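Local coordinates for general stress protein 26 (Bacillus anthracis, PDB 3EC6) that is of unknown function but binds flavin-adenine dinucleotide and belongs to the pyridoxamine 5'-phosphate oxidase family of flavin-binding proteins, at residues 45-50 / 110-115; 82-87 / 114-119. All blocks are in the same frame, centred on the assembly; numbering follows the deposited sequence.

Contact 1 (45-50 / 110-115). With FAD (flavin-adenine dinucleotide), chain B.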
# COMPACT_ATOMS: atom_id res chain seq x y z
N ALA A 45 -1.62 13.43 -8.90
CA ALA A 45 -1.21 14.82 -8.75
C ALA A 45 -0.48 14.94 -7.44
O ALA A 45 -0.96 14.46 -6.39
CB ALA A 45 -2.46 15.71 -8.78
N THR A 46 0.70 15.59 -7.46
CA THR A 46 1.46 15.74 -6.23
C THR A 46 2.35 16.98 -6.31
O THR A 46 2.42 17.65 -7.37
CB THR A 46 2.23 14.44 -5.83
OG1 THR A 46 2.61 14.54 -4.46
CG2 THR A 46 3.44 14.21 -6.71
N ASP A 47 3.07 17.23 -5.22
CA ASP A 47 4.00 18.35 -5.16
C ASP A 47 5.34 17.85 -5.71
O ASP A 47 5.79 16.70 -5.41
CB ASP A 47 4.16 18.75 -3.69
CG ASP A 47 5.27 19.78 -3.47
OD1 ASP A 47 5.02 20.98 -3.62
OD2 ASP A 47 6.40 19.36 -3.12
N ARG A 48 6.00 18.70 -6.50
CA ARG A 48 7.25 18.26 -7.14
C ARG A 48 8.42 17.98 -6.19
O ARG A 48 9.34 17.25 -6.56
CB ARG A 48 7.70 19.21 -8.24
CG ARG A 48 8.28 20.45 -7.75
CD ARG A 48 9.07 21.11 -8.92
NE ARG A 48 8.16 21.65 -9.93
CZ ARG A 48 8.11 21.27 -11.21
NH1 ARG A 48 8.89 20.30 -11.72
NH2 ARG A 48 7.22 21.86 -12.00
N GLN A 49 8.32 18.47 -4.95
CA GLN A 49 9.34 18.15 -3.96
C GLN A 49 9.06 16.89 -3.13
O GLN A 49 9.83 16.58 -2.20
CB GLN A 49 9.58 19.36 -3.05
CG GLN A 49 10.01 20.64 -3.76
CD GLN A 49 11.20 20.43 -4.70
OE1 GLN A 49 11.26 21.05 -5.76
NE2 GLN A 49 12.15 19.58 -4.30
N SER A 50 7.99 16.18 -3.47
CA SER A 50 7.60 14.94 -2.80
C SER A 50 8.71 13.91 -2.83
O SER A 50 9.42 13.77 -3.82
CB SER A 50 6.37 14.37 -3.49
OG SER A 50 5.25 15.08 -3.06
N ASP A 110 -0.20 26.22 -9.97
CA ASP A 110 0.89 26.13 -8.98
C ASP A 110 2.12 25.49 -9.66
O ASP A 110 2.04 24.34 -10.14
CB ASP A 110 0.42 25.26 -7.81
CG ASP A 110 1.38 25.24 -6.64
OD1 ASP A 110 2.58 25.58 -6.81
OD2 ASP A 110 0.93 24.82 -5.53
N PRO A 111 3.26 26.19 -9.69
CA PRO A 111 4.47 25.59 -10.28
C PRO A 111 4.92 24.29 -9.61
O PRO A 111 5.63 23.49 -10.25
CB PRO A 111 5.55 26.69 -10.10
CG PRO A 111 5.01 27.60 -9.15
CD PRO A 111 3.53 27.56 -9.21
N ASN A 112 4.50 24.05 -8.35
CA ASN A 112 4.80 22.81 -7.66
C ASN A 112 3.95 21.61 -8.08
O ASN A 112 4.27 20.49 -7.71
CB ASN A 112 4.69 23.00 -6.14
CG ASN A 112 5.72 24.02 -5.62
OD1 ASN A 112 6.89 23.99 -6.07
ND2 ASN A 112 5.33 24.88 -4.70
N TYR A 113 2.88 21.85 -8.86
CA TYR A 113 1.99 20.74 -9.26
C TYR A 113 2.63 19.97 -10.42
O TYR A 113 2.90 20.52 -11.49
CB TYR A 113 0.66 21.39 -9.69
CG TYR A 113 -0.42 20.51 -10.32
CD1 TYR A 113 -0.40 19.11 -10.19
CD2 TYR A 113 -1.49 21.14 -11.01
CE1 TYR A 113 -1.38 18.35 -10.75
CE2 TYR A 113 -2.52 20.37 -11.58
CZ TYR A 113 -2.43 18.97 -11.43
OH TYR A 113 -3.44 18.21 -11.99
N VAL A 114 2.85 18.70 -10.20
CA VAL A 114 3.25 17.82 -11.31
C VAL A 114 2.37 16.59 -11.22
O VAL A 114 1.71 16.33 -10.18
CB VAL A 114 4.74 17.38 -11.21
CG1 VAL A 114 5.64 18.61 -11.33
CG2 VAL A 114 5.03 16.63 -9.89
N LEU A 115 2.38 15.83 -12.29
CA LEU A 115 1.70 14.52 -12.30
C LEU A 115 2.74 13.40 -12.31
O LEU A 115 3.74 13.46 -13.02
CB LEU A 115 0.80 14.37 -13.53
CG LEU A 115 -0.43 15.29 -13.57
CD1 LEU A 115 -1.00 15.26 -15.00
CD2 LEU A 115 -1.46 14.88 -12.54
PA FAD B . 6.65 13.50 1.68
O1A FAD B . 7.63 13.93 0.61
O2A FAD B . 5.82 14.64 2.25
O5B FAD B . 7.41 12.89 3.00
C5B FAD B . 6.59 12.27 3.97
C4B FAD B . 7.13 10.86 4.05
O4B FAD B . 8.41 10.91 4.71
C3B FAD B . 6.18 9.98 4.86
O3B FAD B . 5.38 9.17 4.00
C2B FAD B . 7.12 9.26 5.82
O2B FAD B . 7.52 8.01 5.28
C1B FAD B . 8.36 10.16 5.92
N9A FAD B . 8.25 11.10 7.06
C8A FAD B . 7.08 11.57 7.62
N7A FAD B . 7.39 12.40 8.65
C5A FAD B . 8.73 12.48 8.75
C6A FAD B . 9.54 13.20 9.64
N6A FAD B . 8.98 13.70 10.75
N1A FAD B . 10.91 13.07 9.51
C2A FAD B . 11.46 12.27 8.52
N3A FAD B . 10.65 11.56 7.64
C4A FAD B . 9.29 11.67 7.76
N1 FAD B . -0.77 13.55 -1.49
C2 FAD B . -0.60 14.02 -2.77
O2 FAD B . 0.41 14.70 -2.96
N3 FAD B . -1.48 13.69 -3.78
C4 FAD B . -2.59 12.92 -3.52
O4 FAD B . -3.39 12.63 -4.45
C4X FAD B . -2.82 12.48 -2.20
N5 FAD B . -3.95 11.72 -1.93
C5X FAD B . -4.16 11.30 -0.63
C6 FAD B . -5.33 10.55 -0.39
C7 FAD B . -5.52 10.10 0.92
C7M FAD B . -6.77 9.29 1.20
C8 FAD B . -4.60 10.39 1.95
C8M FAD B . -4.78 9.89 3.38
C9 FAD B . -3.42 11.09 1.68
C9A FAD B . -3.21 11.57 0.37
N10 FAD B . -2.06 12.30 0.08
C10 FAD B . -1.88 12.78 -1.21
C1' FAD B . -0.95 12.52 1.05
C2' FAD B . 0.21 11.52 0.92
O2' FAD B . -0.25 10.18 1.12
C3' FAD B . 1.22 11.83 2.02
O3' FAD B . 1.62 13.20 1.84
C4' FAD B . 2.44 10.91 1.94
O4' FAD B . 3.27 11.01 3.14
C5' FAD B . 3.29 11.25 0.71
O5' FAD B . 4.44 10.42 0.70
P FAD B . 5.80 11.17 0.26
O1P FAD B . 7.02 10.30 0.55
O2P FAD B . 5.71 11.78 -1.11
O3P FAD B . 5.65 12.33 1.35
O HOH W 1 8.28 24.42 -8.42
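Thr46 and Val114 form an antiparallel hydrogen-bonded pair, its two bonds (Thr46 N to Val114 O and Val114 N to Thr46 O) both 3.0 Å and nearly straight, between strand segments whose axes run at 133° and approach to 4.8 Å. Asp47 and Tyr113 close the ladder as a non-hydrogen-bonded pair, and type I turns, Asp47 to Ser50 and Asp110 to Tyr113, lead away on each side, joined by Arg48. Its backbone N donates to Asn112 O (2.8 Å), while its side chain, bent at chi3 (72°), turns the guanidinium edge onto the Pro111 carbonyl. NE and NH2 both bind that single oxygen, at 3.1 and 2.9 Å, and it lies close to the guanidinium plane. This side-on grip, with Val114 CG1 over one face at 3.6 Å from CZ, fixes the rotation of the group; a salt bridge to Glu88 holds it further. Asp47 OD1 comes against Asn112 CB, the two side chains pointing the same way, while Asp47 OD2 takes the backbone N of Gln49 in an Asx turn. Beside Asp47, Thr46 serves the cofactor: with OG1 anti to the backbone N (chi1 -163°), the hydroxyl donates to FAD O2 at 2.7 Å. Ala45 O accepts from FAD N3, so adjacent residues read the flavin's pyrimidine edge. Ala45 CB packs on Tyr113 CE1 (3.5 Å) and on Leu115 CD2. Among the neighbouring elements, Thr46 and Val114 lean on Ile53 of helix 51-58, whereas Leu115 meets helix 90-96 and Tyr113 OH is hydrogen-bonded to Lys93 O of that helix.

Contact 2 (82-87 / 114-119); sequences GLASIE and VLIKIN
Ser85 and Lys117 sit opposite each other in a hydrogen-bonded antiparallel pair, Lys117 N reaching Ser85 O at 2.8 Å and 174°, and Ser85 N returning a bond to Lys117 O. Glu87 with Leu115 repeats the pattern; Leu83 with Asn119 closes the ladder less evenly, since Asn119 N binds Leu83 O well but the Leu83 N to Asn119 O bond is weak (3.4 Å, 132°) and is accompanied by a water joining the same two atoms. Here strand 113-126 is paired with strand 77-87 in the antiparallel sheet of a fold of the pyridoxamine 5'-phosphate oxidase family.

Lys117 can be followed outward. Its CB lies 3.7 Å from Ser85 O and also meets Ser85 OG, and Glu87 CB stands 4.2 Å from Lys117 CB. CG is anti to the backbone N (chi1 171°) and the chain stays extended, so CD still passes Ser85 OG before the tip leads away from the partner strand. NZ ends 4.6 Å from Glu87 OE1, beyond a salt bridge, and one water accepts from NZ while donating to that oxygen. Glu87 OE2 is bonded to the Asp89 backbone N.

On the face of Ala84 and Ile86 the contact is apolar. Ile86 CG2 packs on Val114 CB at 3.7 Å, Ile86 CD1 meets Ile116 CG1, and Ala84 CB touches Ile116 CG2 (4.0 Å); Ile53 and Ile56 of helix 51-58 also pack against this face.

The chemistry is therefore split by face: hydrocarbon packs beneath a helix on one, while on the other the Lys117-Glu87 attraction is relayed through water and is probably softened by it.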
# COMPACT_ATOMS: atom_id res chain seq x y z
N GLY A 82 4.15 -1.12 -13.10
CA GLY A 82 4.63 -0.40 -14.29
C GLY A 82 5.71 0.59 -13.91
O GLY A 82 6.11 0.63 -12.75
N LEU A 83 6.21 1.33 -14.90
CA LEU A 83 7.21 2.38 -14.69
C LEU A 83 6.57 3.75 -14.67
O LEU A 83 5.65 4.03 -15.44
CB LEU A 83 8.30 2.30 -15.76
CG LEU A 83 9.42 1.27 -15.55
CD1 LEU A 83 8.91 -0.17 -15.62
CD2 LEU A 83 10.53 1.49 -16.57
N ALA A 84 7.04 4.59 -13.76
CA ALA A 84 6.55 5.92 -13.58
C ALA A 84 7.52 6.95 -14.16
O ALA A 84 8.74 6.74 -14.27
CB ALA A 84 6.38 6.15 -12.07
N SER A 85 6.92 8.05 -14.58
CA SER A 85 7.68 9.24 -14.98
C SER A 85 6.90 10.48 -14.51
O SER A 85 5.77 10.38 -14.04
CB SER A 85 7.90 9.23 -16.49
OG SER A 85 6.66 9.24 -17.16
N ILE A 86 7.52 11.65 -14.66
CA ILE A 86 6.85 12.90 -14.24
C ILE A 86 6.30 13.59 -15.47
O ILE A 86 6.97 13.66 -16.52
CB ILE A 86 7.85 13.79 -13.50
CG1 ILE A 86 8.40 13.04 -12.29
CG2 ILE A 86 7.12 15.08 -12.96
CD1 ILE A 86 7.38 12.30 -11.49
N GLU A 87 5.07 14.09 -15.36
CA GLU A 87 4.35 14.67 -16.49
C GLU A 87 3.97 16.08 -16.06
O GLU A 87 3.37 16.28 -14.98
CB GLU A 87 3.13 13.77 -16.85
CG GLU A 87 2.19 14.41 -17.86
CD GLU A 87 2.81 14.56 -19.24
OE1 GLU A 87 2.69 13.59 -20.02
OE2 GLU A 87 3.35 15.63 -19.59
N VAL A 114 2.85 18.70 -10.20
CA VAL A 114 3.25 17.82 -11.31
C VAL A 114 2.37 16.59 -11.22
O VAL A 114 1.71 16.33 -10.18
CB VAL A 114 4.74 17.38 -11.21
CG1 VAL A 114 5.64 18.61 -11.33
CG2 VAL A 114 5.03 16.63 -9.89
N LEU A 115 2.38 15.83 -12.29
CA LEU A 115 1.70 14.52 -12.30
C LEU A 115 2.74 13.40 -12.31
O LEU A 115 3.74 13.46 -13.02
CB LEU A 115 0.80 14.37 -13.53
CG LEU A 115 -0.43 15.29 -13.57
CD1 LEU A 115 -1.00 15.26 -15.00
CD2 LEU A 115 -1.46 14.88 -12.54
N ILE A 116 2.46 12.35 -11.53
CA ILE A 116 3.19 11.10 -11.72
C ILE A 116 2.37 10.25 -12.71
O ILE A 116 1.19 10.01 -12.50
CB ILE A 116 3.30 10.37 -10.43
CG1 ILE A 116 4.10 11.18 -9.42
CG2 ILE A 116 3.94 9.01 -10.70
CD1 ILE A 116 4.11 10.53 -8.01
N LYS A 117 3.00 9.87 -13.83
CA LYS A 117 2.38 9.12 -14.90
C LYS A 117 2.80 7.68 -14.74
O LYS A 117 3.99 7.37 -14.65
CB LYS A 117 2.88 9.65 -16.26
CG LYS A 117 2.42 8.76 -17.40
CD LYS A 117 2.79 9.42 -18.73
CE LYS A 117 2.47 8.53 -19.91
NZ LYS A 117 2.94 9.15 -21.18
N ILE A 118 1.86 6.75 -14.68
CA ILE A 118 2.22 5.34 -14.45
C ILE A 118 1.80 4.57 -15.69
O ILE A 118 0.60 4.45 -16.01
CB ILE A 118 1.49 4.77 -13.21
CG1 ILE A 118 1.98 5.47 -11.98
CG2 ILE A 118 1.82 3.26 -13.06
CD1 ILE A 118 1.03 5.42 -10.86
N ASN A 119 2.80 4.08 -16.42
CA ASN A 119 2.56 3.31 -17.65
C ASN A 119 2.50 1.85 -17.28
O ASN A 119 3.51 1.29 -16.89
CB ASN A 119 3.69 3.51 -18.67
CG ASN A 119 3.52 4.77 -19.45
OD1 ASN A 119 4.15 5.77 -19.16
ND2 ASN A 119 2.62 4.73 -20.43
O HOH W 2 5.85 0.54 -17.95
O HOH W 3 5.86 6.49 -17.32
O HOH W 4 1.13 11.59 -20.79

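Overall arrangement
Contacts 1 and 2 share strand 113-126 of one antiparallel sheet: contact 1 pairs it with strand 41-47, contact 2 with strand 77-87. Their centres are 12 Å apart, and they meet where Thr46 CG2 packs on Ile116 CD1 at 4.0 Å. Along the chain, 45-50 precedes 82-87; both pair with the later strand, and since 110-115 and 114-119 overlap there, Val114 and Leu115 are engaged on both sides. Helix 51-58 packs on both from the Thr46 and Ile116 side, helix 90-96 from the Leu115 side. Flavin binds at contact 1, with the Ile116 side chain of contact 2 about 7 Å away. The strand paired with flavin-binding strand 41-47 is thus itself held on its other side by strand 77-87.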